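Local coordinates for uncharacterized protein (Sus scrofa, PDB 5BNF), which belongs to the ADP-ribosyl cyclase family as porcine CD38, a disulfide-rich chain that joins a mainly helical half to a half built on a parallel beta sheet, at residues D203-S208 with C226-R231; V155-N160 with H187-W192; S110-V115 with E123-R128; C51-E56 with S133-V138. All coordinates share one frame; numbering follows the deposited sequence.

Following the chain from the N terminus, contact 4 opens first: residues 51-56 are met by 133-138, at the start of helix 135-149, which closes a long loop. Contact 3 is nested inside that loop, its disulfide joining 110-115 to 123-128, and the two touch where Pro-126 and Asp-127 pack on Asn-134. The chain then returns to the sheet, to which strand 75-77 already belongs, and contact 2 pairs strands 153-160 and 186-194 after contact 4 has closed. Contact 1 comes last, tying the loop before helix 208-219 to strand 223-229. Contacts 1 and 2 meet through that strand, their centres about 11 Å apart; contacts 3 and 4 lie on the opposite side of the chain's centre.

Contact 1: D203-S208 with C226-R231; sequences DTCSGS and CQENYR
Cys-205 and Cys-226 form a disulfide that fastens the loop before helix 208-219 to strand 223-229, the outermost strand on one side of the parallel sheet within this chain. Their CA atoms are 5.8 Å apart, and a chi3 of -86° gives the bridge a left-handed twist. Cys-226 SG stands anti to its own backbone N (chi1 -177°), which carries the sulfur away from the strand toward the loop. Cys-226 also packs on Val-193 of the neighbouring strand and on Ile-210 of the helix.

Two residues further along the strand, Glu-228 sends its side chain to the same side as Cys-226. Its methylene part serves as packing surface, with CG resting 3.5 Å from Cys-205 SG, while the carboxylate reaches on to the loop backbone. There Cys-205 N donates to Glu-228 OE2 over 3.2 Å; the donor stands above the carboxylate plane, not at its rim. The other oxygen, OE1, is hydrogen-bonded to His-195, so the group is gripped from two parts of the fold. A long acidic side chain suits this place because its aliphatic stem can lie against sulfur while one oxygen accepts from the loop amide and the other pairs with the histidine.

Thr-204 meets the same carboxylate through its branch carbon, CB lying 3.4 Å from Glu-228 OE2. The side chains pass at a slant, leaving the hydroxyl to shape the loop. Within the type I turn from Thr-204 to Gly-207 it makes an ST turn: Ser-206 N donates to Thr-204 OG1 at 3.1 Å.

Contact 2: V155-N160 with H187-W192; sequences VQVFLN and HTLKAW
Val-155 pairs with Leu-189, and Phe-158 with Trp-192, in two parallel strands of a beta-alpha-beta crossover whose connection carries helix 172-180. Five backbone hydrogen bonds stitch them, from Val-155 N to Thr-188 O at one end to Leu-159 N and Trp-192 O, 2.8 Å apart, at the other.

The tight side is the buried face of Val-155, Val-157, Leu-189 and Ala-191. Val-155 CG2 presses on Leu-189 CG at 3.6 Å, while Val-157 CG1 lies 3.8 Å from Ala-191 CB and 4.0 Å from Leu-189 CD2. Beta-branched valines suit a strand, and the small alanine leaves room for the valine methyl. On its other neighbour, strand 223-229, Leu-189 touches Phe-224.

The opposite face is the solvent side, where large, partly exposed side chains overlap only in part. Lys-190 lies here and touches Met-154, and Phe-158 and Trp-192 point the same way, side by side. Their rings form an offset stack, with the phenyl and five-membered ring centroids 4.8 Å apart and the planes inclined by 28°. The overlap is partial, Trp-192 CD1 lying over the outer part of the Phe-158 face, 3.8 Å from CZ.

Contact 3: S110-V115 with E123-R128; sequences SWCGKV and ESCPDR
Cys-112 and Cys-125 bring together two irregular segments, extended around their cysteines, that do not pair as strands. Their CA atoms are 5.9 Å apart, and the backbones have no hydrogen bond between them; each chain draws near the other at its cysteine and leaves again. Both cysteines direct CB across the gap, whereas Trp-111 and Ser-124, each just before a cysteine, turn theirs away.

The bridge itself is compact. Cys-112 SG sits between its backbone N and carbonyl carbon (chi1 68°), and Cys-125 SG lies beside its own N (chi1 -69°). With a chi3 of -85° the bond has a left-handed twist, the two CB atoms being 3.7 Å apart. Backbone packs close around the sulfurs: Ser-124 O is 3.5 Å from Cys-112 SG, and Trp-111 C is 3.7 Å from Cys-125 SG. Pro-126 adds a lighter apolar touch, its CD 4.4 Å from Cys-112 SG. Unlike a polar residue, a cystine can be enclosed here without needing partners for charges or hydroxyls.

The residues just before the cysteines reach into other parts of the fold. Trp-111 drops its indole among Phe-10, Phe-41, Phe-45 and Phe-139, its NE1 hydrogen-bonded to Tyr-58. Ser-124 OG is hydrogen-bonded to Trp-1 N, at the start of the crystallised fragment, with a weak bond to Glu-123 OE1 besides.

The arrangement is a disulfide-closed loop: twelve residues, 113 to 124, are pinched off by one covalent crosslink in the connection between helices 101-106 and 135-149, one of five disulfides in this ADP-ribosyl cyclase chain.

Contact 4: C51-E56 with S133-V138; sequences CSAREE and SNFVSV
Ser-133 tucks OG between its backbone N and carbonyl carbon (chi1 63°), a turn that aims the hydroxyl at the loop 51-56, where it donates to Cys-51 O over 2.6 Å. Phe-135, with CG beside its own N (chi1 -75°), swings its ring back toward the same loop, so that it lies beneath Ala-53.

Ala-53 loses the most surface to the other segment. Its methyl sits over the centre of the phenyl face, CB 3.3 Å from the Phe-135 ring centroid, a CH-pi contact made almost along the ring normal. A single methyl suits the place, since the ring presses directly on the loop. Val-138, one helical turn on, closes the other side: its CG2 is 4.0 Å from Ala-53 CB, and its CG1 lies 3.8 Å from Glu-55 N. The backbone joins in as well, Ala-53 N donating to Ser-133 O at 3.1 Å from above the carbonyl plane.

On the far side of the helix start, Asn-134 is the N-cap. Its OD1 accepts from Ser-137 N at 2.9 Å and, weakly, from Val-136 N, and its ND2 donates to Ser-137 OG and to Cys-131 O. Asparagine can thus serve amides, a hydroxyl and a carbonyl together.

Nearby, Cys-51 is joined to Cys-131 by a disulfide, and Glu-55 forms a salt bridge with Lys-145 further along the helix. The chemistry therefore implies a division of labour: covalent and ionic links flank the contact, an apolar cluster fills it, and Ser-133 satisfies loop polar groups with both its hydroxyl and its carbonyl oxygen.

Contact 1: D203-S208 with C226-R231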
loop_
_atom_site.group_PDB
_atom_site.type_symbol
_atom_site.label_atom_id
_atom_site.label_comp_id
_atom_site.label_asym_id
_atom_site.label_seq_id
_atom_site.Cartn_x
_atom_site.Cartn_y
_atom_site.Cartn_z
ATOM N N ASP A 203 5.485 -0.635 -23.730
ATOM C CA ASP A 203 4.596 0.482 -23.453
ATOM C C ASP A 203 5.460 1.704 -23.173
ATOM O O ASP A 203 6.525 1.596 -22.572
ATOM C CB ASP A 203 3.711 0.153 -22.250
ATOM C CG ASP A 203 2.469 1.015 -22.190
ATOM O OD1 ASP A 203 2.011 1.470 -23.256
ATOM O OD2 ASP A 203 1.940 1.224 -21.082
ATOM N N THR A 204 5.015 2.868 -23.622
ATOM C CA THR A 204 5.788 4.086 -23.425
ATOM C C THR A 204 4.877 5.190 -22.930
ATOM O O THR A 204 3.676 4.984 -22.778
ATOM C CB THR A 204 6.425 4.552 -24.750
ATOM O OG1 THR A 204 5.410 5.112 -25.591
ATOM C CG2 THR A 204 7.062 3.379 -25.477
ATOM N N CYS A 205 5.463 6.356 -22.677
ATOM C CA CYS A 205 4.711 7.522 -22.223
ATOM C C CYS A 205 3.686 7.965 -23.267
ATOM O O CYS A 205 2.746 8.704 -22.955
ATOM C CB CYS A 205 5.652 8.700 -21.939
ATOM S SG CYS A 205 6.519 8.710 -20.332
ATOM N N SER A 206 3.882 7.524 -24.505
ATOM C CA SER A 206 2.989 7.881 -25.595
ATOM C C SER A 206 1.884 6.851 -25.807
ATOM O O SER A 206 1.124 6.939 -26.772
ATOM C CB SER A 206 3.793 8.033 -26.883
ATOM O OG SER A 206 2.942 8.262 -27.990
ATOM N N GLY A 207 1.806 5.871 -24.914
ATOM C CA GLY A 207 0.797 4.838 -25.046
ATOM C C GLY A 207 -0.574 5.214 -24.517
ATOM O O GLY A 207 -0.733 6.194 -23.785
ATOM N N SER A 208 -1.571 4.423 -24.892
ATOM C CA SER A 208 -2.933 4.675 -24.457
ATOM C C SER A 208 -3.099 4.419 -22.956
ATOM O O SER A 208 -3.935 5.041 -22.302
ATOM C CB SER A 208 -3.913 3.812 -25.261
ATOM O OG SER A 208 -3.629 2.436 -25.109
ATOM N N CYS A 226 5.119 12.652 -17.728
ATOM C CA CYS A 226 5.600 11.288 -17.870
ATOM C C CYS A 226 6.981 11.319 -18.530
ATOM O O CYS A 226 7.203 12.036 -19.504
ATOM C CB CYS A 226 4.635 10.493 -18.731
ATOM S SG CYS A 226 5.042 8.733 -18.930
ATOM N N GLN A 227 7.900 10.530 -17.997
ATOM C CA GLN A 227 9.254 10.471 -18.507
ATOM C C GLN A 227 9.675 9.024 -18.553
ATOM O O GLN A 227 9.179 8.203 -17.783
ATOM C CB GLN A 227 10.194 11.246 -17.591
ATOM C CG GLN A 227 10.709 12.547 -18.174
ATOM C CD GLN A 227 11.620 13.286 -17.209
ATOM O OE1 GLN A 227 11.183 13.729 -16.145
ATOM N NE2 GLN A 227 12.892 13.415 -17.571
ATOM N N GLU A 228 10.597 8.720 -19.456
ATOM C CA GLU A 228 11.082 7.360 -19.624
ATOM C C GLU A 228 12.538 7.245 -19.186
ATOM O O GLU A 228 13.356 8.102 -19.503
ATOM C CB GLU A 228 10.894 6.954 -21.084
ATOM C CG GLU A 228 9.455 7.190 -21.542
ATOM C CD GLU A 228 9.081 6.471 -22.824
ATOM O OE1 GLU A 228 9.470 5.301 -22.986
ATOM O OE2 GLU A 228 8.373 7.067 -23.665
ATOM N N ASN A 229 12.845 6.183 -18.443
ATOM C CA ASN A 229 14.191 5.949 -17.924
ATOM C C ASN A 229 14.631 4.488 -17.975
ATOM O O ASN A 229 13.828 3.582 -17.765
ATOM C CB ASN A 229 14.276 6.422 -16.470
ATOM C CG ASN A 229 15.263 7.546 -16.285
ATOM O OD1 ASN A 229 15.009 8.681 -16.685
ATOM N ND2 ASN A 229 16.409 7.236 -15.691
ATOM N N TYR A 230 15.916 4.272 -18.252
ATOM C CA TYR A 230 16.491 2.928 -18.295
ATOM C C TYR A 230 16.989 2.668 -16.878
ATOM O O TYR A 230 16.346 1.979 -16.088
ATOM C CB TYR A 230 17.699 2.863 -19.232
ATOM C CG TYR A 230 17.510 3.495 -20.587
ATOM C CD1 TYR A 230 16.648 2.936 -21.532
ATOM C CD2 TYR A 230 18.222 4.644 -20.937
ATOM C CE1 TYR A 230 16.503 3.507 -22.797
ATOM C CE2 TYR A 230 18.085 5.220 -22.192
ATOM C CZ TYR A 230 17.227 4.649 -23.120
ATOM O OH TYR A 230 17.108 5.215 -24.369
ATOM N N ARG A 231 18.155 3.236 -16.581
ATOM C CA ARG A 231 18.801 3.127 -15.275
ATOM C C ARG A 231 19.198 1.694 -14.905
ATOM O O ARG A 231 18.944 0.779 -15.720
ATOM C CB ARG A 231 17.888 3.746 -14.200
ATOM C CG ARG A 231 17.336 2.772 -13.162
ATOM C CD ARG A 231 15.913 3.136 -12.737
ATOM N NE ARG A 231 15.832 4.286 -11.837
ATOM C CZ ARG A 231 16.079 4.238 -10.530
ATOM N NH1 ARG A 231 16.429 3.093 -9.956
ATOM N NH2 ARG A 231 15.963 5.333 -9.789
#

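Contact 2: V155-N160 with H187-W192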
loop_
_atom_site.group_PDB
_atom_site.type_symbol
_atom_site.label_atom_id
_atom_site.label_comp_id
_atom_site.label_asym_id
_atom_site.label_seq_id
_atom_site.Cartn_x
_atom_site.Cartn_y
_atom_site.Cartn_z
ATOM N N VAL A 155 3.642 14.131 -6.258
ATOM C CA VAL A 155 3.678 12.692 -6.041
ATOM C C VAL A 155 4.273 12.005 -7.261
ATOM O O VAL A 155 4.211 12.524 -8.379
ATOM C CB VAL A 155 2.263 12.107 -5.790
ATOM C CG1 VAL A 155 1.671 12.720 -4.555
ATOM C CG2 VAL A 155 1.363 12.368 -6.989
ATOM N N GLN A 156 4.837 10.826 -7.039
ATOM C CA GLN A 156 5.452 10.061 -8.106
ATOM C C GLN A 156 4.931 8.634 -8.158
ATOM O O GLN A 156 4.455 8.092 -7.158
ATOM C CB GLN A 156 6.969 10.009 -7.907
ATOM C CG GLN A 156 7.667 11.341 -7.939
ATOM C CD GLN A 156 9.148 11.206 -7.644
ATOM O OE1 GLN A 156 9.566 11.189 -6.495
ATOM N NE2 GLN A 156 9.945 11.081 -8.694
ATOM N N VAL A 157 5.033 8.024 -9.332
ATOM C CA VAL A 157 4.619 6.643 -9.502
ATOM C C VAL A 157 5.546 6.013 -10.520
ATOM O O VAL A 157 5.817 6.609 -11.562
ATOM C CB VAL A 157 3.155 6.534 -9.985
ATOM C CG1 VAL A 157 2.988 7.215 -11.328
ATOM C CG2 VAL A 157 2.746 5.068 -10.064
ATOM N N PHE A 158 6.068 4.830 -10.203
ATOM C CA PHE A 158 6.962 4.128 -11.123
ATOM C C PHE A 158 6.207 3.002 -11.816
ATOM O O PHE A 158 5.539 2.194 -11.173
ATOM C CB PHE A 158 8.192 3.573 -10.388
ATOM C CG PHE A 158 9.118 4.639 -9.868
ATOM C CD1 PHE A 158 8.744 5.450 -8.808
ATOM C CD2 PHE A 158 10.359 4.847 -10.459
ATOM C CE1 PHE A 158 9.595 6.455 -8.346
ATOM C CE2 PHE A 158 11.211 5.847 -10.003
ATOM C CZ PHE A 158 10.829 6.650 -8.945
ATOM N N LEU A 159 6.313 2.965 -13.137
ATOM C CA LEU A 159 5.631 1.965 -13.932
ATOM C C LEU A 159 6.635 1.187 -14.761
ATOM O O LEU A 159 7.753 1.652 -14.993
ATOM C CB LEU A 159 4.605 2.646 -14.835
ATOM C CG LEU A 159 3.662 3.592 -14.084
ATOM C CD1 LEU A 159 2.760 4.325 -15.063
ATOM C CD2 LEU A 159 2.846 2.789 -13.086
ATOM N N ASN A 160 6.218 0.005 -15.204
ATOM C CA ASN A 160 7.060 -0.890 -15.983
ATOM C C ASN A 160 6.846 -0.800 -17.485
ATOM O O ASN A 160 5.833 -1.258 -18.008
ATOM C CB ASN A 160 6.829 -2.324 -15.519
ATOM C CG ASN A 160 7.714 -3.312 -16.228
ATOM O OD1 ASN A 160 8.654 -2.877 -16.925
ATOM N ND2 ASN A 160 7.476 -4.529 -16.083
ATOM N N HIS A 187 -0.630 18.860 -6.413
ATOM C CA HIS A 187 -0.736 19.654 -7.629
ATOM C C HIS A 187 -0.158 18.955 -8.850
ATOM O O HIS A 187 -0.603 19.184 -9.974
ATOM C CB HIS A 187 -0.032 21.001 -7.435
ATOM C CG HIS A 187 1.407 20.872 -7.042
ATOM N ND1 HIS A 187 2.342 20.245 -7.838
ATOM C CD2 HIS A 187 2.065 21.249 -5.920
ATOM C CE1 HIS A 187 3.512 20.239 -7.223
ATOM N NE2 HIS A 187 3.370 20.843 -6.057
ATOM N N THR A 188 0.830 18.100 -8.637
ATOM C CA THR A 188 1.457 17.412 -9.756
ATOM C C THR A 188 1.710 15.953 -9.464
ATOM O O THR A 188 2.025 15.579 -8.339
ATOM C CB THR A 188 2.833 18.050 -10.114
ATOM O OG1 THR A 188 2.643 19.411 -10.520
ATOM C CG2 THR A 188 3.512 17.282 -11.240
ATOM N N LEU A 189 1.564 15.132 -10.493
ATOM C CA LEU A 189 1.856 13.715 -10.383
ATOM C C LEU A 189 2.815 13.421 -11.518
ATOM O O LEU A 189 2.527 13.717 -12.673
ATOM C CB LEU A 189 0.601 12.860 -10.536
ATOM C CG LEU A 189 0.882 11.355 -10.436
ATOM C CD1 LEU A 189 -0.369 10.638 -9.980
ATOM C CD2 LEU A 189 1.360 10.806 -11.771
ATOM N N LYS A 190 3.967 12.865 -11.187
ATOM C CA LYS A 190 4.952 12.547 -12.204
ATOM C C LYS A 190 5.060 11.045 -12.340
ATOM O O LYS A 190 5.152 10.328 -11.346
ATOM C CB LYS A 190 6.310 13.147 -11.825
ATOM C CG LYS A 190 6.333 14.666 -11.889
ATOM C CD LYS A 190 7.409 15.267 -11.000
ATOM C CE LYS A 190 8.758 14.587 -11.187
ATOM N NZ LYS A 190 9.218 14.599 -12.599
ATOM N N ALA A 191 5.036 10.562 -13.574
ATOM C CA ALA A 191 5.140 9.132 -13.798
ATOM C C ALA A 191 6.456 8.813 -14.477
ATOM O O ALA A 191 6.897 9.550 -15.353
ATOM C CB ALA A 191 3.974 8.647 -14.657
ATOM N N TRP A 192 7.092 7.726 -14.051
ATOM C CA TRP A 192 8.354 7.289 -14.639
ATOM C C TRP A 192 8.137 5.895 -15.212
ATOM O O TRP A 192 7.756 4.973 -14.487
ATOM C CB TRP A 192 9.481 7.215 -13.590
ATOM C CG TRP A 192 9.774 8.496 -12.850
ATOM C CD1 TRP A 192 9.291 8.865 -11.626
ATOM C CD2 TRP A 192 10.594 9.581 -13.299
ATOM N NE1 TRP A 192 9.760 10.114 -11.284
ATOM C CE2 TRP A 192 10.561 10.575 -12.296
ATOM C CE3 TRP A 192 11.352 9.812 -14.453
ATOM C CZ2 TRP A 192 11.259 11.781 -12.411
ATOM C CZ3 TRP A 192 12.047 11.010 -14.568
ATOM C CH2 TRP A 192 11.993 11.979 -13.552
#

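Contact 3: S110-V115 with E123-R128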
loop_
_atom_site.group_PDB
_atom_site.type_symbol
_atom_site.label_atom_id
_atom_site.label_comp_id
_atom_site.label_asym_id
_atom_site.label_seq_id
_atom_site.Cartn_x
_atom_site.Cartn_y
_atom_site.Cartn_z
ATOM N N SER A 110 1.050 -12.595 6.335
ATOM C CA SER A 110 -0.273 -13.158 6.073
ATOM C C SER A 110 -0.999 -13.363 7.395
ATOM O O SER A 110 -0.419 -13.873 8.351
ATOM C CB SER A 110 -0.159 -14.503 5.354
ATOM O OG SER A 110 0.051 -14.319 3.966
ATOM N N TRP A 111 -2.268 -12.975 7.456
ATOM C CA TRP A 111 -3.016 -13.138 8.692
ATOM C C TRP A 111 -4.529 -13.273 8.508
ATOM O O TRP A 111 -5.110 -12.770 7.546
ATOM C CB TRP A 111 -2.711 -11.964 9.630
ATOM C CG TRP A 111 -3.218 -10.621 9.156
ATOM C CD1 TRP A 111 -4.437 -10.068 9.421
ATOM C CD2 TRP A 111 -2.522 -9.673 8.331
ATOM N NE1 TRP A 111 -4.545 -8.842 8.816
ATOM C CE2 TRP A 111 -3.386 -8.575 8.139
ATOM C CE3 TRP A 111 -1.259 -9.647 7.735
ATOM C CZ2 TRP A 111 -3.026 -7.457 7.380
ATOM C CZ3 TRP A 111 -0.898 -8.535 6.978
ATOM C CH2 TRP A 111 -1.779 -7.456 6.808
ATOM N N CYS A 112 -5.147 -13.988 9.440
ATOM C CA CYS A 112 -6.585 -14.191 9.458
ATOM C C CYS A 112 -6.944 -14.982 10.699
ATOM O O CYS A 112 -6.178 -15.836 11.158
ATOM C CB CYS A 112 -7.077 -14.921 8.208
ATOM S SG CYS A 112 -6.588 -16.657 8.015
ATOM N N GLY A 113 -8.104 -14.667 11.258
ATOM C CA GLY A 113 -8.544 -15.345 12.452
ATOM C C GLY A 113 -9.498 -16.472 12.143
ATOM O O GLY A 113 -9.536 -16.981 11.023
ATOM N N LYS A 114 -10.277 -16.845 13.148
ATOM C CA LYS A 114 -11.234 -17.923 13.020
ATOM C C LYS A 114 -12.247 -17.830 14.160
ATOM O O LYS A 114 -11.868 -17.647 15.318
ATOM C CB LYS A 114 -10.479 -19.247 13.079
ATOM C CG LYS A 114 -11.327 -20.493 13.054
ATOM C CD LYS A 114 -10.421 -21.713 13.060
ATOM C CE LYS A 114 -11.203 -23.012 13.120
ATOM N NZ LYS A 114 -10.281 -24.177 13.092
ATOM N N VAL A 115 -13.532 -17.940 13.830
ATOM C CA VAL A 115 -14.583 -17.879 14.841
ATOM C C VAL A 115 -14.387 -18.987 15.865
ATOM O O VAL A 115 -14.243 -20.154 15.509
ATOM C CB VAL A 115 -15.991 -18.019 14.208
ATOM C CG1 VAL A 115 -17.028 -18.272 15.281
ATOM C CG2 VAL A 115 -16.346 -16.741 13.459
ATOM N N GLU A 123 -3.125 -22.617 8.972
ATOM C CA GLU A 123 -3.530 -23.499 7.890
ATOM C C GLU A 123 -3.706 -22.775 6.556
ATOM O O GLU A 123 -3.012 -23.077 5.583
ATOM C CB GLU A 123 -4.831 -24.192 8.278
ATOM C CG GLU A 123 -5.417 -25.113 7.236
ATOM C CD GLU A 123 -6.898 -25.354 7.478
ATOM O OE1 GLU A 123 -7.701 -24.425 7.225
ATOM O OE2 GLU A 123 -7.255 -26.462 7.936
ATOM N N SER A 124 -4.637 -21.825 6.507
ATOM C CA SER A 124 -4.901 -21.085 5.275
ATOM C C SER A 124 -5.772 -19.876 5.551
ATOM O O SER A 124 -6.458 -19.810 6.564
ATOM C CB SER A 124 -5.604 -21.983 4.250
ATOM O OG SER A 124 -6.917 -22.321 4.676
ATOM N N CYS A 125 -5.738 -18.920 4.635
ATOM C CA CYS A 125 -6.527 -17.708 4.757
ATOM C C CYS A 125 -7.146 -17.425 3.402
ATOM O O CYS A 125 -6.540 -17.701 2.371
ATOM C CB CYS A 125 -5.643 -16.525 5.144
ATOM S SG CYS A 125 -4.940 -16.561 6.821
ATOM N N PRO A 126 -8.367 -16.879 3.381
ATOM C CA PRO A 126 -8.981 -16.595 2.083
ATOM C C PRO A 126 -8.239 -15.448 1.412
ATOM O O PRO A 126 -7.911 -14.465 2.072
ATOM C CB PRO A 126 -10.419 -16.223 2.456
ATOM C CG PRO A 126 -10.263 -15.570 3.809
ATOM C CD PRO A 126 -9.243 -16.464 4.495
ATOM N N ASP A 127 -7.938 -15.582 0.121
ATOM C CA ASP A 127 -7.253 -14.507 -0.594
ATOM C C ASP A 127 -8.319 -13.684 -1.296
ATOM O O ASP A 127 -9.495 -14.006 -1.196
ATOM C CB ASP A 127 -6.216 -15.048 -1.592
ATOM C CG ASP A 127 -6.834 -15.872 -2.709
ATOM O OD1 ASP A 127 -8.065 -15.837 -2.892
ATOM O OD2 ASP A 127 -6.071 -16.552 -3.423
ATOM N N ARG A 128 -7.924 -12.634 -2.005
ATOM C CA ARG A 128 -8.894 -11.758 -2.649
ATOM C C ARG A 128 -9.929 -12.472 -3.522
ATOM O O ARG A 128 -11.086 -12.073 -3.547
ATOM C CB ARG A 128 -8.182 -10.663 -3.455
ATOM C CG ARG A 128 -9.115 -9.537 -3.888
ATOM C CD ARG A 128 -8.396 -8.218 -4.189
ATOM N NE ARG A 128 -7.702 -8.203 -5.475
ATOM C CZ ARG A 128 -6.446 -8.596 -5.660
ATOM N NH1 ARG A 128 -5.726 -9.044 -4.638
ATOM N NH2 ARG A 128 -5.906 -8.534 -6.870
#

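Contact 4: C51-E56 with S133-V138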
loop_
_atom_site.group_PDB
_atom_site.type_symbol
_atom_site.label_atom_id
_atom_site.label_comp_id
_atom_site.label_asym_id
_atom_site.label_seq_id
_atom_site.Cartn_x
_atom_site.Cartn_y
_atom_site.Cartn_z
ATOM N N CYS A 51 -13.807 -13.763 6.369
ATOM C CA CYS A 51 -14.385 -13.155 5.160
ATOM C C CYS A 51 -15.345 -12.013 5.500
ATOM O O CYS A 51 -16.068 -11.527 4.644
ATOM C CB CYS A 51 -15.116 -14.202 4.299
ATOM S SG CYS A 51 -14.057 -15.245 3.222
ATOM N N SER A 52 -15.322 -11.576 6.751
ATOM C CA SER A 52 -16.196 -10.509 7.227
ATOM C C SER A 52 -15.444 -9.210 7.510
ATOM O O SER A 52 -15.976 -8.320 8.173
ATOM C CB SER A 52 -16.869 -10.952 8.517
ATOM O OG SER A 52 -15.886 -11.097 9.534
ATOM N N ALA A 53 -14.212 -9.097 7.026
ATOM C CA ALA A 53 -13.421 -7.899 7.284
ATOM C C ALA A 53 -14.010 -6.625 6.690
ATOM O O ALA A 53 -14.464 -6.608 5.551
ATOM C CB ALA A 53 -11.988 -8.091 6.778
ATOM N N ARG A 54 -13.987 -5.562 7.487
ATOM C CA ARG A 54 -14.483 -4.248 7.087
ATOM C C ARG A 54 -13.397 -3.226 7.403
ATOM O O ARG A 54 -12.588 -3.433 8.309
ATOM C CB ARG A 54 -15.754 -3.893 7.867
ATOM C CG ARG A 54 -17.050 -4.237 7.154
ATOM C CD ARG A 54 -18.181 -4.472 8.151
ATOM N NE ARG A 54 -18.247 -3.453 9.197
ATOM C CZ ARG A 54 -18.542 -2.176 8.986
ATOM N NH1 ARG A 54 -18.572 -1.338 10.007
ATOM N NH2 ARG A 54 -18.811 -1.735 7.764
ATOM N N GLU A 55 -13.386 -2.126 6.660
ATOM C CA GLU A 55 -12.404 -1.065 6.871
ATOM C C GLU A 55 -12.419 -0.634 8.334
ATOM O O GLU A 55 -11.375 -0.507 8.979
ATOM C CB GLU A 55 -12.742 0.127 5.976
ATOM C CG GLU A 55 -11.583 0.604 5.128
ATOM C CD GLU A 55 -12.011 1.600 4.069
ATOM O OE1 GLU A 55 -12.668 2.604 4.422
ATOM O OE2 GLU A 55 -11.687 1.379 2.880
ATOM N N GLU A 56 -13.627 -0.446 8.851
ATOM C CA GLU A 56 -13.851 -0.032 10.232
ATOM C C GLU A 56 -13.103 -0.856 11.279
ATOM O O GLU A 56 -12.660 -0.312 12.290
ATOM C CB GLU A 56 -15.348 -0.077 10.551
ATOM C CG GLU A 56 -16.209 0.954 9.818
ATOM C CD GLU A 56 -16.146 0.835 8.307
ATOM O OE1 GLU A 56 -15.966 -0.288 7.793
ATOM O OE2 GLU A 56 -16.295 1.870 7.628
ATOM N N SER A 133 -13.427 -9.288 0.951
ATOM C CA SER A 133 -13.414 -8.796 2.318
ATOM C C SER A 133 -12.663 -9.710 3.304
ATOM O O SER A 133 -13.212 -10.159 4.316
ATOM C CB SER A 133 -14.855 -8.549 2.800
ATOM O OG SER A 133 -15.600 -9.748 2.832
ATOM N N ASN A 134 -11.405 -9.998 2.987
ATOM C CA ASN A 134 -10.558 -10.802 3.861
ATOM C C ASN A 134 -9.661 -9.769 4.549
ATOM O O ASN A 134 -9.411 -8.686 4.005
ATOM C CB ASN A 134 -9.726 -11.806 3.048
ATOM C CG ASN A 134 -8.599 -11.146 2.269
ATOM O OD1 ASN A 134 -7.639 -10.659 2.852
ATOM N ND2 ASN A 134 -8.718 -11.127 0.948
ATOM N N PHE A 135 -9.168 -10.089 5.732
ATOM C CA PHE A 135 -8.361 -9.132 6.479
ATOM C C PHE A 135 -7.043 -8.595 5.904
ATOM O O PHE A 135 -6.632 -7.492 6.264
ATOM C CB PHE A 135 -8.166 -9.657 7.901
ATOM C CG PHE A 135 -9.397 -9.515 8.749
ATOM C CD1 PHE A 135 -9.754 -8.274 9.264
ATOM C CD2 PHE A 135 -10.238 -10.602 8.974
ATOM C CE1 PHE A 135 -10.938 -8.118 9.994
ATOM C CE2 PHE A 135 -11.420 -10.454 9.700
ATOM C CZ PHE A 135 -11.771 -9.213 10.209
ATOM N N VAL A 136 -6.392 -9.333 5.012
ATOM C CA VAL A 136 -5.154 -8.842 4.420
ATOM C C VAL A 136 -5.436 -7.791 3.339
ATOM O O VAL A 136 -4.809 -6.724 3.296
ATOM C CB VAL A 136 -4.328 -10.002 3.817
ATOM C CG1 VAL A 136 -3.190 -9.458 2.963
ATOM C CG2 VAL A 136 -3.756 -10.844 4.933
ATOM N N SER A 137 -6.393 -8.088 2.472
ATOM C CA SER A 137 -6.738 -7.177 1.402
ATOM C C SER A 137 -7.364 -5.890 1.919
ATOM O O SER A 137 -7.025 -4.800 1.463
ATOM C CB SER A 137 -7.680 -7.864 0.423
ATOM O OG SER A 137 -7.040 -8.988 -0.148
ATOM N N VAL A 138 -8.277 -6.003 2.873
ATOM C CA VAL A 138 -8.913 -4.811 3.395
ATOM C C VAL A 138 -7.875 -3.907 4.021
ATOM O O VAL A 138 -7.903 -2.692 3.847
ATOM C CB VAL A 138 -9.986 -5.154 4.416
ATOM C CG1 VAL A 138 -10.375 -3.918 5.203
ATOM C CG2 VAL A 138 -11.204 -5.718 3.678
#